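Local coordinates for protein acetyltransferase, GNAT family (Streptococcus pneumoniae, PDB 2I79) that binds acetyl-coenzyme A and probably transfers its acetyl group to an amino group of a substrate, consistent with a GNAT-family N-acetyltransferase, at residues N51-S56 with I73-A78. Numbering follows the deposited sequence.
Sequences NKQASS and IVNITA
In this GNAT fold, Gln53 near the C-terminal end of helix 43-55 reaches to Ile76 and Asn75 on strand 69-77, an inner strand of the mixed sheet. The strand pairs with 60-66 in an antiparallel hairpin and with 87-94 at its other edge. The contact is small, burying 105 Å² in all, and the backbones stay well apart: the CA atoms of Gln53 and Thr77 are 8.1 Å from each other. One long polar side chain spans the gap.

Gln53 NE2 donates a hydrogen bond to the backbone O of Ile76 at 2.9 Å. The N-H points nearly straight at the oxygen, with an angle of 161°. The acceptor lies close to the Gln53 amide plane. At Ile76 the donor lies well above the carbonyl plane, not on a lone pair. The Gln53 chain gets there by a bend: CG is anti to the carbonyl carbon, and chi2 of -64° folds the chain before the amide.

NE2 also bonds to Thr61 OG1 on the neighbouring strand 60-66, so this buried amide nitrogen links the helix to both strands of the hairpin. Ile76 also pairs through its backbone with Ile60. The Ile76 side chain packs on Trp114 of helix 103-117 and on Leu90 and Ile60.

Asn75 flanks the bond. Its side chain crosses that of Gln53 at about a right angle, yet the two amide planes are only 18° apart. The Asn75 side chain is about 8 Å from the bound acetyl-coenzyme A. The closest approach of the two amides, Gln53 NE2 to Asn75 OD1, is 3.9 Å, too long for a hydrogen bond.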
loop_
_atom_site.group_PDB
_atom_site.type_symbol
_atom_site.label_atom_id
_atom_site.label_comp_id
_atom_site.label_asym_id
_atom_site.label_seq_id
_atom_site.Cartn_x
_atom_site.Cartn_y
_atom_site.Cartn_z
ATOM N N ASN A 51 -1.165 -20.160 2.904
ATOM C CA ASN A 51 -0.586 -20.560 4.195
ATOM C C ASN A 51 -0.336 -19.328 5.107
ATOM O O ASN A 51 -0.750 -19.312 6.281
ATOM C CB ASN A 51 0.712 -21.392 3.998
ATOM C CG ASN A 51 0.444 -22.799 3.394
ATOM O OD1 ASN A 51 -0.522 -23.473 3.764
ATOM N ND2 ASN A 51 1.306 -23.237 2.471
ATOM N N LYS A 52 0.312 -18.302 4.566
ATOM C CA LYS A 52 0.524 -17.042 5.293
ATOM C C LYS A 52 -0.760 -16.412 5.849
ATOM O O LYS A 52 -0.805 -16.046 7.028
ATOM C CB LYS A 52 1.196 -16.004 4.395
ATOM C CG LYS A 52 2.697 -16.024 4.435
ATOM C CD LYS A 52 3.269 -14.835 3.648
ATOM C CE LYS A 52 4.785 -14.971 3.422
ATOM N NZ LYS A 52 5.124 -16.136 2.515
ATOM N N GLN A 53 -1.780 -16.241 4.995
ATOM C CA GLN A 53 -3.075 -15.677 5.437
ATOM C C GLN A 53 -3.673 -16.457 6.629
ATOM O O GLN A 53 -4.100 -15.848 7.619
ATOM C CB GLN A 53 -4.108 -15.613 4.287
ATOM C CG GLN A 53 -3.832 -14.565 3.198
ATOM C CD GLN A 53 -3.872 -13.110 3.694
ATOM O OE1 GLN A 53 -2.858 -12.566 4.149
ATOM N NE2 GLN A 53 -5.030 -12.472 3.569
ATOM N N ALA A 54 -3.705 -17.791 6.529
ATOM C CA ALA A 54 -4.224 -18.644 7.610
ATOM C C ALA A 54 -3.356 -18.551 8.873
ATOM O O ALA A 54 -3.877 -18.611 9.990
ATOM C CB ALA A 54 -4.308 -20.095 7.150
ATOM N N SER A 55 -2.044 -18.399 8.684
ATOM C CA SER A 55 -1.087 -18.404 9.786
ATOM C C SER A 55 -0.828 -17.033 10.402
ATOM O O SER A 55 -0.040 -16.932 11.339
ATOM C CB SER A 55 0.248 -18.948 9.305
ATOM O OG SER A 55 1.297 -18.068 9.692
ATOM N N SER A 56 -1.448 -15.987 9.855
ATOM C CA SER A 56 -1.261 -14.601 10.296
ATOM C C SER A 56 -2.491 -14.203 11.093
ATOM O O SER A 56 -3.618 -14.544 10.719
ATOM C CB SER A 56 -1.110 -13.692 9.061
ATOM O OG SER A 56 -1.175 -12.317 9.383
ATOM N N ILE A 73 -14.434 -13.549 -3.356
ATOM C CA ILE A 73 -13.406 -13.533 -2.316
ATOM C C ILE A 73 -13.365 -12.195 -1.611
ATOM O O ILE A 73 -13.651 -11.161 -2.209
ATOM C CB ILE A 73 -11.994 -13.865 -2.862
ATOM C CG1 ILE A 73 -11.461 -12.770 -3.787
ATOM C CG2 ILE A 73 -12.007 -15.223 -3.562
ATOM C CD1 ILE A 73 -10.402 -11.865 -3.095
ATOM N N VAL A 74 -13.070 -12.232 -0.320
ATOM C CA VAL A 74 -12.719 -11.029 0.422
ATOM C C VAL A 74 -11.339 -11.283 1.043
ATOM O O VAL A 74 -11.055 -12.350 1.594
ATOM C CB VAL A 74 -13.817 -10.564 1.451
ATOM C CG1 VAL A 74 -14.226 -11.660 2.399
ATOM C CG2 VAL A 74 -13.332 -9.311 2.248
ATOM N N ASN A 75 -10.472 -10.289 0.907
ATOM C CA ASN A 75 -9.104 -10.381 1.344
ATOM C C ASN A 75 -8.821 -9.243 2.314
ATOM O O ASN A 75 -9.115 -8.070 2.021
ATOM C CB ASN A 75 -8.238 -10.252 0.115
ATOM C CG ASN A 75 -7.016 -11.070 0.185
ATOM O OD1 ASN A 75 -5.913 -10.537 0.331
ATOM N ND2 ASN A 75 -7.180 -12.383 0.103
ATOM N N ILE A 76 -8.317 -9.575 3.494
ATOM C CA ILE A 76 -7.690 -8.562 4.334
ATOM C C ILE A 76 -6.190 -8.804 4.396
ATOM O O ILE A 76 -5.725 -9.893 4.720
ATOM C CB ILE A 76 -8.243 -8.508 5.741
ATOM C CG1 ILE A 76 -9.750 -8.234 5.711
ATOM C CG2 ILE A 76 -7.492 -7.440 6.521
ATOM C CD1 ILE A 76 -10.399 -8.367 7.065
ATOM N N THR A 77 -5.464 -7.755 4.054
ATOM C CA THR A 77 -4.015 -7.715 4.025
ATOM C C THR A 77 -3.540 -6.680 5.041
ATOM O O THR A 77 -4.264 -5.757 5.362
ATOM C CB THR A 77 -3.583 -7.338 2.609
ATOM O OG1 THR A 77 -3.180 -8.525 1.935
ATOM C CG2 THR A 77 -2.490 -6.315 2.605
ATOM N N ALA A 78 -2.323 -6.839 5.548
ATOM C CA ALA A 78 -1.820 -5.963 6.607
ATOM C C ALA A 78 -0.315 -6.084 6.792
ATOM O O ALA A 78 0.246 -7.177 6.699
ATOM C CB ALA A 78 -2.524 -6.280 7.920
#